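Local coordinates for lipoprotein (Colwellia psychrerythraea, PDB 3O0Y) that is of unknown function, but is a putative lipoprotein of the largely helical DUF885 family, which is grouped with the MA clan of peptidases, at residues M68-P73 with L171-K176; T180-Q185 with Q259-A264; K44-S49 with E74-L79. All blocks are in the same frame, centred on the assembly; numbering follows the deposited sequence.

Contact 1: residues M68-P73 with L171-K176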
loop_
_atom_site.group_PDB
_atom_site.type_symbol
_atom_site.label_atom_id
_atom_site.label_comp_id
_atom_site.label_asym_id
_atom_site.label_seq_id
_atom_site.Cartn_x
_atom_site.Cartn_y
_atom_site.Cartn_z
ATOM N N MET A 68 -0.092 22.211 -3.801
ATOM C CA MET A 68 0.436 21.175 -4.629
ATOM C C MET A 68 1.752 20.664 -3.994
ATOM O O MET A 68 2.365 21.351 -3.140
ATOM C CB MET A 68 0.703 21.718 -6.058
ATOM C CG MET A 68 1.157 20.647 -7.099
ATOM S SD MET A 68 0.265 19.084 -7.229
ATOM C CE MET A 68 -1.504 19.701 -7.277
ATOM N N GLU A 69 2.172 19.463 -4.397
ATOM C CA GLU A 69 3.456 18.904 -3.997
ATOM C C GLU A 69 4.489 19.196 -5.105
ATOM O O GLU A 69 4.145 19.149 -6.264
ATOM C CB GLU A 69 3.315 17.417 -3.846
ATOM C CG GLU A 69 2.357 17.018 -2.734
ATOM C CD GLU A 69 2.048 15.510 -2.633
ATOM O OE1 GLU A 69 2.485 14.686 -3.494
ATOM O OE2 GLU A 69 1.286 15.140 -1.678
ATOM N N PHE A 70 5.725 19.474 -4.704
ATOM C CA PHE A 70 6.821 19.710 -5.611
ATOM C C PHE A 70 8.006 18.859 -5.242
ATOM O O PHE A 70 8.282 18.552 -4.051
ATOM C CB PHE A 70 7.199 21.189 -5.628
ATOM C CG PHE A 70 6.018 22.096 -5.920
ATOM C CD1 PHE A 70 5.373 22.044 -7.140
ATOM C CD2 PHE A 70 5.524 22.924 -4.936
ATOM C CE1 PHE A 70 4.248 22.862 -7.391
ATOM C CE2 PHE A 70 4.427 23.736 -5.184
ATOM C CZ PHE A 70 3.821 23.720 -6.405
ATOM N N TYR A 71 8.752 18.507 -6.258
ATOM C CA TYR A 71 9.711 17.410 -6.173
ATOM C C TYR A 71 11.089 17.788 -6.689
ATOM O O TYR A 71 11.842 16.914 -7.068
ATOM C CB TYR A 71 9.185 16.182 -6.961
ATOM C CG TYR A 71 8.040 15.550 -6.231
ATOM C CD1 TYR A 71 8.278 14.709 -5.194
ATOM C CD2 TYR A 71 6.730 15.927 -6.495
ATOM C CE1 TYR A 71 7.218 14.131 -4.466
ATOM C CE2 TYR A 71 5.706 15.435 -5.779
ATOM C CZ TYR A 71 5.944 14.522 -4.752
ATOM O OH TYR A 71 4.900 14.025 -4.025
ATOM N N SER A 72 11.479 19.071 -6.645
ATOM C CA SER A 72 12.811 19.457 -7.167
ATOM C C SER A 72 13.917 18.810 -6.303
ATOM O O SER A 72 13.676 18.471 -5.168
ATOM C CB SER A 72 12.983 20.973 -7.118
ATOM O OG SER A 72 13.335 21.469 -5.837
ATOM N N PRO A 73 15.154 18.750 -6.807
ATOM C CA PRO A 73 16.275 18.346 -5.935
ATOM C C PRO A 73 16.351 19.097 -4.612
ATOM O O PRO A 73 16.562 18.480 -3.577
ATOM C CB PRO A 73 17.516 18.648 -6.822
ATOM C CG PRO A 73 17.013 18.349 -8.153
ATOM C CD PRO A 73 15.607 18.924 -8.190
ATOM N N LEU A 171 -5.204 21.970 -10.064
ATOM C CA LEU A 171 -4.937 21.658 -11.489
ATOM C C LEU A 171 -4.020 22.661 -12.172
ATOM O O LEU A 171 -3.163 22.286 -12.978
ATOM C CB LEU A 171 -6.255 21.503 -12.283
ATOM C CG LEU A 171 -7.211 20.374 -11.882
ATOM C CD1 LEU A 171 -8.516 20.553 -12.644
ATOM C CD2 LEU A 171 -6.669 18.993 -12.078
ATOM N N GLY A 172 -4.176 23.940 -11.810
ATOM C CA GLY A 172 -3.394 25.023 -12.358
ATOM C C GLY A 172 -1.950 25.000 -11.993
ATOM O O GLY A 172 -1.152 25.641 -12.654
ATOM N N GLN A 173 -1.580 24.186 -11.006
ATOM C CA GLN A 173 -0.162 24.082 -10.603
ATOM C C GLN A 173 0.547 22.866 -11.185
ATOM O O GLN A 173 1.695 22.551 -10.804
ATOM C CB GLN A 173 -0.123 24.030 -9.089
ATOM C CG GLN A 173 -0.628 25.349 -8.469
ATOM C CD GLN A 173 -0.725 25.241 -7.018
ATOM O OE1 GLN A 173 -1.799 24.978 -6.450
ATOM N NE2 GLN A 173 0.410 25.399 -6.377
ATOM N N PHE A 174 -0.098 22.192 -12.138
ATOM C CA PHE A 174 0.492 20.954 -12.680
ATOM C C PHE A 174 1.713 21.249 -13.540
ATOM O O PHE A 174 2.598 20.362 -13.743
ATOM C CB PHE A 174 -0.523 20.150 -13.447
ATOM C CG PHE A 174 -1.180 19.088 -12.640
ATOM C CD1 PHE A 174 -1.869 19.407 -11.504
ATOM C CD2 PHE A 174 -1.114 17.774 -13.004
ATOM C CE1 PHE A 174 -2.527 18.459 -10.781
ATOM C CE2 PHE A 174 -1.764 16.829 -12.293
ATOM C CZ PHE A 174 -2.422 17.175 -11.115
ATOM N N ASP A 175 1.824 22.493 -14.010
ATOM C CA ASP A 175 3.046 22.861 -14.723
ATOM C C ASP A 175 4.288 22.812 -13.823
ATOM O O ASP A 175 5.323 22.245 -14.200
ATOM C CB ASP A 175 2.967 24.239 -15.410
ATOM C CG ASP A 175 2.484 25.378 -14.482
ATOM O OD1 ASP A 175 1.939 25.170 -13.374
ATOM O OD2 ASP A 175 2.574 26.555 -14.940
ATOM N N LYS A 176 4.178 23.373 -12.624
ATOM C CA LYS A 176 5.311 23.328 -11.721
ATOM C C LYS A 176 5.511 21.905 -11.236
ATOM O O LYS A 176 6.631 21.496 -11.048
ATOM C CB LYS A 176 5.132 24.296 -10.543
ATOM C CG LYS A 176 6.375 24.425 -9.672
ATOM C CD LYS A 176 6.315 25.649 -8.734
ATOM C CE LYS A 176 7.367 25.556 -7.624
ATOM N NZ LYS A 176 7.156 26.608 -6.583
#
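CA atoms of M68 and Q173 lie 6.7 Å apart and those of F70 and K176 7.3 Å, placing an extended loop alongside the break between helix 161-172 and helix 174-190. Two aromatic motifs mark this meeting of loop and helix start: a cation-pi contact at F70 and a Met-aromatic contact at F174. K176 carries the first. Its CG stands anti to the backbone N (chi1 -172°) and the chain beyond is extended, which sends the whole side chain across one face of the F70 ring. CG begins the crossing, 3.5 Å from F70 CE1. K176 CE then sits over the middle of the face, 3.9 Å from the F70 ring centroid and only 4° off the normal, as a CH-pi contact. The charge follows, with K176 NZ 4.4 Å from the same centroid and still above the face at 16°. The opposite face of F70 lies against its own loop, where M68 C sits above the rim, so the ring is layered between lysine chain and main chain. M68 slides past Q173 in the opposite direction, the two CB atoms 3.9 Å apart, next to the N-cap position that Q173 holds ahead of helix 174-190. Beyond CB the methionine bends at both chi2 and chi3, turning its sulfur and methyl toward the buried F174, which also packs on V254 and Y258 of helix 236-268. M68 SD lies 5.2 Å from the F174 ring centroid, approaching obliquely, while M68 CE makes the nearest approach, 3.9 Å from F174 CE1.

Contact 2: residues T180-Q185 with Q259-A264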
loop_
_atom_site.group_PDB
_atom_site.type_symbol
_atom_site.label_atom_id
_atom_site.label_comp_id
_atom_site.label_asym_id
_atom_site.label_seq_id
_atom_site.Cartn_x
_atom_site.Cartn_y
_atom_site.Cartn_z
ATOM N N THR A 180 9.266 20.175 -11.764
ATOM C CA THR A 180 10.122 19.781 -10.661
ATOM C C THR A 180 10.405 18.264 -10.762
ATOM O O THR A 180 11.501 17.837 -10.433
ATOM C CB THR A 180 9.570 20.193 -9.288
ATOM O OG1 THR A 180 8.283 19.566 -9.047
ATOM C CG2 THR A 180 9.400 21.753 -9.150
ATOM N N ILE A 181 9.408 17.471 -11.167
ATOM C CA ILE A 181 9.554 16.006 -11.384
ATOM C C ILE A 181 10.632 15.717 -12.414
ATOM O O ILE A 181 11.569 14.914 -12.190
ATOM C CB ILE A 181 8.238 15.329 -11.744
ATOM C CG1 ILE A 181 7.300 15.368 -10.508
ATOM C CG2 ILE A 181 8.465 13.861 -12.252
ATOM C CD1 ILE A 181 5.936 14.824 -10.730
ATOM N N ILE A 182 10.585 16.439 -13.536
ATOM C CA ILE A 182 11.626 16.289 -14.542
ATOM C C ILE A 182 12.964 16.679 -14.026
ATOM O O ILE A 182 13.958 15.976 -14.280
ATOM C CB ILE A 182 11.270 17.113 -15.837
ATOM C CG1 ILE A 182 10.043 16.473 -16.507
ATOM C CG2 ILE A 182 12.498 17.199 -16.759
ATOM C CD1 ILE A 182 9.245 17.426 -17.519
ATOM N N GLU A 183 13.029 17.767 -13.277
ATOM C CA GLU A 183 14.310 18.178 -12.691
ATOM C C GLU A 183 14.912 17.098 -11.809
ATOM O O GLU A 183 16.133 16.899 -11.849
ATOM C CB GLU A 183 14.139 19.460 -11.877
ATOM C CG GLU A 183 15.380 20.228 -11.612
ATOM C CD GLU A 183 15.114 21.402 -10.669
ATOM O OE1 GLU A 183 13.913 21.852 -10.569
ATOM O OE2 GLU A 183 16.119 21.806 -9.997
ATOM N N LYS A 184 14.080 16.439 -10.983
ATOM C CA LYS A 184 14.574 15.351 -10.104
ATOM C C LYS A 184 14.960 14.096 -10.898
ATOM O O LYS A 184 16.006 13.508 -10.672
ATOM C CB LYS A 184 13.508 14.976 -9.039
ATOM C CG LYS A 184 14.043 14.128 -7.914
ATOM C CD LYS A 184 15.268 14.705 -7.200
ATOM C CE LYS A 184 15.612 13.913 -5.937
ATOM N NZ LYS A 184 15.862 12.472 -6.134
ATOM N N GLN A 185 14.161 13.706 -11.886
ATOM C CA GLN A 185 14.477 12.523 -12.718
ATOM C C GLN A 185 15.835 12.746 -13.457
ATOM O O GLN A 185 16.680 11.842 -13.544
ATOM C CB GLN A 185 13.406 12.392 -13.748
ATOM C CG GLN A 185 13.469 11.090 -14.603
ATOM C CD GLN A 185 12.424 11.077 -15.708
ATOM O OE1 GLN A 185 12.381 11.999 -16.543
ATOM N NE2 GLN A 185 11.638 10.006 -15.773
ATOM N N GLN A 259 2.530 15.756 -21.095
ATOM C CA GLN A 259 3.261 15.615 -22.354
ATOM C C GLN A 259 4.740 15.891 -22.174
ATOM O O GLN A 259 5.568 15.207 -22.776
ATOM C CB GLN A 259 2.606 16.511 -23.424
ATOM C CG GLN A 259 1.222 15.873 -23.828
ATOM C CD GLN A 259 0.265 16.838 -24.579
ATOM O OE1 GLN A 259 -0.804 16.418 -24.987
ATOM N NE2 GLN A 259 0.600 18.109 -24.652
ATOM N N SER A 260 5.040 16.906 -21.386
ATOM C CA SER A 260 6.383 17.280 -20.988
ATOM C C SER A 260 7.149 16.100 -20.369
ATOM O O SER A 260 8.342 15.850 -20.613
ATOM C CB SER A 260 6.246 18.298 -19.838
ATOM O OG SER A 260 7.265 19.205 -19.982
ATOM N N VAL A 261 6.504 15.495 -19.379
ATOM C CA VAL A 261 7.165 14.356 -18.694
ATOM C C VAL A 261 7.333 13.132 -19.580
ATOM O O VAL A 261 8.355 12.433 -19.513
ATOM C CB VAL A 261 6.431 14.008 -17.389
ATOM C CG1 VAL A 261 7.200 12.936 -16.620
ATOM C CG2 VAL A 261 6.282 15.297 -16.561
ATOM N N GLU A 262 6.315 12.861 -20.396
ATOM C CA GLU A 262 6.370 11.798 -21.370
ATOM C C GLU A 262 7.598 11.953 -22.265
ATOM O O GLU A 262 8.410 11.021 -22.400
ATOM C CB GLU A 262 5.081 11.798 -22.173
ATOM C CG GLU A 262 4.926 10.626 -23.137
ATOM C CD GLU A 262 3.845 10.896 -24.173
ATOM O OE1 GLU A 262 2.871 11.646 -23.864
ATOM O OE2 GLU A 262 3.956 10.343 -25.286
ATOM N N LYS A 263 7.799 13.154 -22.776
ATOM C CA LYS A 263 8.920 13.430 -23.671
ATOM C C LYS A 263 10.239 13.268 -22.920
ATOM O O LYS A 263 11.160 12.644 -23.438
ATOM C CB LYS A 263 8.792 14.849 -24.247
ATOM C CG LYS A 263 9.929 15.277 -25.189
ATOM C CD LYS A 263 9.631 16.620 -25.879
ATOM C CE LYS A 263 10.792 16.980 -26.845
ATOM N NZ LYS A 263 10.861 18.447 -27.092
ATOM N N ALA A 264 10.333 13.809 -21.704
ATOM C CA ALA A 264 11.558 13.657 -20.914
ATOM C C ALA A 264 11.923 12.191 -20.679
ATOM O O ALA A 264 13.110 11.799 -20.754
ATOM C CB ALA A 264 11.437 14.441 -19.573
#
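I182 touches S260, V261 and A264, and its conformation sets most of the contact. With CG1 anti to the carbonyl carbon (chi1 -67°) and chi2 at 160°, the ethyl branch stretches away from helix 174-190 and ends against helix 236-268. The terminal CD1 does most of the touching: it lies 3.6 Å from S260 OG and equally close to the S260 carbonyl oxygen, and V261 CG2 is 3.8 Å from it. One atom back, I182 CG1 rests on the methyl of A264, 3.9 Å from its CB. V261 takes part through CG2 alone, the branch anti to its carbonyl carbon. One turn on from I182, Q185 has CG anti to its backbone N and an extended chain that carries OE1 to 4.0 Å from A264 CB, a packing contact; its NE2 makes a weak hydrogen bond to S265 OG. Replacing I182 with an alanine would remove the reaching branch and would probably leave S260, V261 and A264 without their main partner, opening a gap between the helices. The helix axes come within 10.1 Å, their directions differing by just 14°, and I181 and V261 both rest on L145 of helix 144-154. This is side-by-side packing of two near-parallel helices, 174-190 and 236-268, in which I182 packs against S260, V261 and the small A264, in this mainly helical protein.

Contact 3: residues K44-S49 with E74-L79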
loop_
_atom_site.group_PDB
_atom_site.type_symbol
_atom_site.label_atom_id
_atom_site.label_comp_id
_atom_site.label_asym_id
_atom_site.label_seq_id
_atom_site.Cartn_x
_atom_site.Cartn_y
_atom_site.Cartn_z
ATOM N N LYS A 44 2.809 19.380 5.151
ATOM C CA LYS A 44 2.891 20.612 4.352
ATOM C C LYS A 44 3.524 20.375 2.992
ATOM O O LYS A 44 3.186 21.039 2.025
ATOM C CB LYS A 44 3.765 21.674 5.039
ATOM C CG LYS A 44 3.268 22.341 6.270
ATOM C CD LYS A 44 4.549 23.111 6.905
ATOM C CE LYS A 44 4.460 23.393 8.448
ATOM N NZ LYS A 44 5.774 23.298 9.251
ATOM N N GLN A 45 4.499 19.487 2.939
ATOM C CA GLN A 45 5.210 19.152 1.715
ATOM C C GLN A 45 4.598 17.988 0.935
ATOM O O GLN A 45 5.080 17.590 -0.129
ATOM C CB GLN A 45 6.656 18.883 2.057
ATOM C CG GLN A 45 7.282 20.126 2.640
ATOM C CD GLN A 45 8.697 19.959 3.024
ATOM O OE1 GLN A 45 9.015 19.925 4.231
ATOM N NE2 GLN A 45 9.570 19.889 2.050
ATOM N N ARG A 46 3.558 17.385 1.531
ATOM C CA ARG A 46 2.832 16.280 0.922
ATOM C C ARG A 46 1.353 16.554 1.085
ATOM O O ARG A 46 0.588 15.765 1.693
ATOM C CB ARG A 46 3.217 14.926 1.553
ATOM C CG ARG A 46 4.620 14.521 1.266
ATOM C CD ARG A 46 4.815 14.103 -0.169
ATOM N NE ARG A 46 6.139 13.588 -0.469
ATOM C CZ ARG A 46 7.152 14.337 -0.916
ATOM N NH1 ARG A 46 7.051 15.660 -1.010
ATOM N NH2 ARG A 46 8.307 13.766 -1.241
ATOM N N ALA A 47 0.929 17.697 0.516
ATOM C CA ALA A 47 -0.441 18.207 0.776
ATOM C C ALA A 47 -1.536 17.277 0.223
ATOM O O ALA A 47 -2.634 17.211 0.778
ATOM C CB ALA A 47 -0.612 19.632 0.227
ATOM N N LEU A 48 -1.237 16.485 -0.817
ATOM C CA LEU A 48 -2.210 15.487 -1.310
ATOM C C LEU A 48 -2.391 14.322 -0.358
ATOM O O LEU A 48 -3.505 13.856 -0.154
ATOM C CB LEU A 48 -1.801 14.983 -2.694
ATOM C CG LEU A 48 -2.240 16.177 -3.549
ATOM C CD1 LEU A 48 -1.217 16.996 -4.223
ATOM C CD2 LEU A 48 -3.623 16.124 -4.089
ATOM N N SER A 49 -1.331 13.879 0.310
ATOM C CA SER A 49 -1.489 12.944 1.440
ATOM C C SER A 49 -2.336 13.520 2.582
ATOM O O SER A 49 -3.165 12.829 3.172
ATOM C CB SER A 49 -0.092 12.462 1.943
ATOM O OG SER A 49 0.442 11.586 0.958
ATOM N N GLU A 74 16.101 20.403 -4.603
ATOM C CA GLU A 74 16.204 21.149 -3.392
ATOM C C GLU A 74 15.014 20.844 -2.478
ATOM O O GLU A 74 15.216 20.735 -1.283
ATOM C CB GLU A 74 16.292 22.639 -3.657
ATOM C CG GLU A 74 16.567 23.466 -2.383
ATOM C CD GLU A 74 17.965 23.240 -1.747
ATOM O OE1 GLU A 74 18.939 22.754 -2.407
ATOM O OE2 GLU A 74 18.101 23.594 -0.544
ATOM N N ASN A 75 13.822 20.646 -3.051
ATOM C CA ASN A 75 12.649 20.286 -2.238
ATOM C C ASN A 75 12.919 18.976 -1.470
ATOM O O ASN A 75 12.696 18.884 -0.267
ATOM C CB ASN A 75 11.421 20.094 -3.116
ATOM C CG ASN A 75 10.900 21.406 -3.739
ATOM O OD1 ASN A 75 11.036 22.498 -3.151
ATOM N ND2 ASN A 75 10.381 21.324 -4.922
ATOM N N GLU A 76 13.424 17.980 -2.190
ATOM C CA GLU A 76 13.657 16.668 -1.623
ATOM C C GLU A 76 14.780 16.699 -0.610
ATOM O O GLU A 76 14.693 16.085 0.473
ATOM C CB GLU A 76 13.951 15.645 -2.698
ATOM C CG GLU A 76 12.694 15.191 -3.434
ATOM C CD GLU A 76 11.775 14.320 -2.519
ATOM O OE1 GLU A 76 12.222 13.250 -2.002
ATOM O OE2 GLU A 76 10.605 14.669 -2.381
ATOM N N LYS A 77 15.858 17.414 -0.945
ATOM C CA LYS A 77 16.960 17.567 0.010
ATOM C C LYS A 77 16.496 18.185 1.343
ATOM O O LYS A 77 16.819 17.685 2.417
ATOM C CB LYS A 77 18.058 18.450 -0.606
ATOM C CG LYS A 77 19.238 18.734 0.382
ATOM C CD LYS A 77 20.350 19.606 -0.316
ATOM C CE LYS A 77 21.682 19.473 0.518
ATOM N NZ LYS A 77 22.618 20.585 0.177
ATOM N N GLN A 78 15.696 19.265 1.288
ATOM C CA GLN A 78 15.308 19.981 2.480
ATOM C C GLN A 78 14.316 19.158 3.305
ATOM O O GLN A 78 14.372 19.202 4.537
ATOM C CB GLN A 78 14.676 21.342 2.185
ATOM C CG GLN A 78 15.716 22.333 1.607
ATOM C CD GLN A 78 15.073 23.692 1.191
ATOM O OE1 GLN A 78 13.916 23.978 1.536
ATOM N NE2 GLN A 78 15.850 24.539 0.482
ATOM N N LEU A 79 13.407 18.445 2.621
ATOM C CA LEU A 79 12.417 17.652 3.310
ATOM C C LEU A 79 13.160 16.565 4.128
ATOM O O LEU A 79 12.916 16.374 5.316
ATOM C CB LEU A 79 11.436 16.982 2.312
ATOM C CG LEU A 79 10.498 15.909 2.853
ATOM C CD1 LEU A 79 9.667 16.465 3.921
ATOM C CD2 LEU A 79 9.614 15.270 1.744
HETATM O O HOH W 1 9.355 17.151 -2.074
#
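R46 and E76 both fold back at their second torsion, chi2 -72° in the arginine and -70° in the glutamate, and these bends bring guanidinium and carboxylate together. Each side chain also starts with CG anti to its carbonyl carbon. The result is a salt bridge through a single nitrogen: R46 NH2 donates to E76 OE2 over 2.7 Å with a moderately bent N-H...O angle of 157°. The oxygen offers its syn lone pair; the two flat groups are nearly coplanar, and E76 OE2 lies in the guanidinium plane, at its edge. A water closes the pair on the other nitrogen, accepting from R46 NH1 at 2.9 Å and donating to E76 OE2 at 2.8 Å; that one oxygen therefore receives two donors. R46 NH1 also donates a hydrogen bond to Q45 O at 2.9 Å, which, with the E76 bond, helps hold the guanidinium's rotation. L79 supplies the apolar lid, its CD2 lying over one face of the guanidinium, 3.6 Å from R46 NH2. The other methyl of L79, CD1, packs on Q45, 3.7 Å from its CD, the two side chains sliding past each other in opposite directions. Further partners make the buried charges part of a network: R46 NH2 also bonds to I127 O, and E76 OE1 takes I127 N and a salt bridge from R80. R46 stands at the N-cap position of helix 47-53, and the arrangement is a buried, water-bridged arginine-glutamate salt bridge joining the break before that helix to the first turns of helix 73-92.

In the fold
Contact 1 is the middle member, its centre about 11 Å from the centres of both contact 2 and contact 3, which are themselves about 18 Å apart. Contacts 1 and 2 share helix 174-190 and meet where Y71 N lies 3.0 Å from T180 OG1, a probable hydrogen bond. Toward contact 3, E69 OE2 reaches L48 N, also at 3.0 Å, probably another hydrogen bond. Contacts 2 and 3 meet more loosely, K184 CE packing 4.0 Å from E76 CB. Loop 68-73 thus ties the start of helix 174-190 to the break between helix 27-44 and helix 47-53. The centres of all three contacts lie on one side of the chain's centre, about 20 to 25 Å from it.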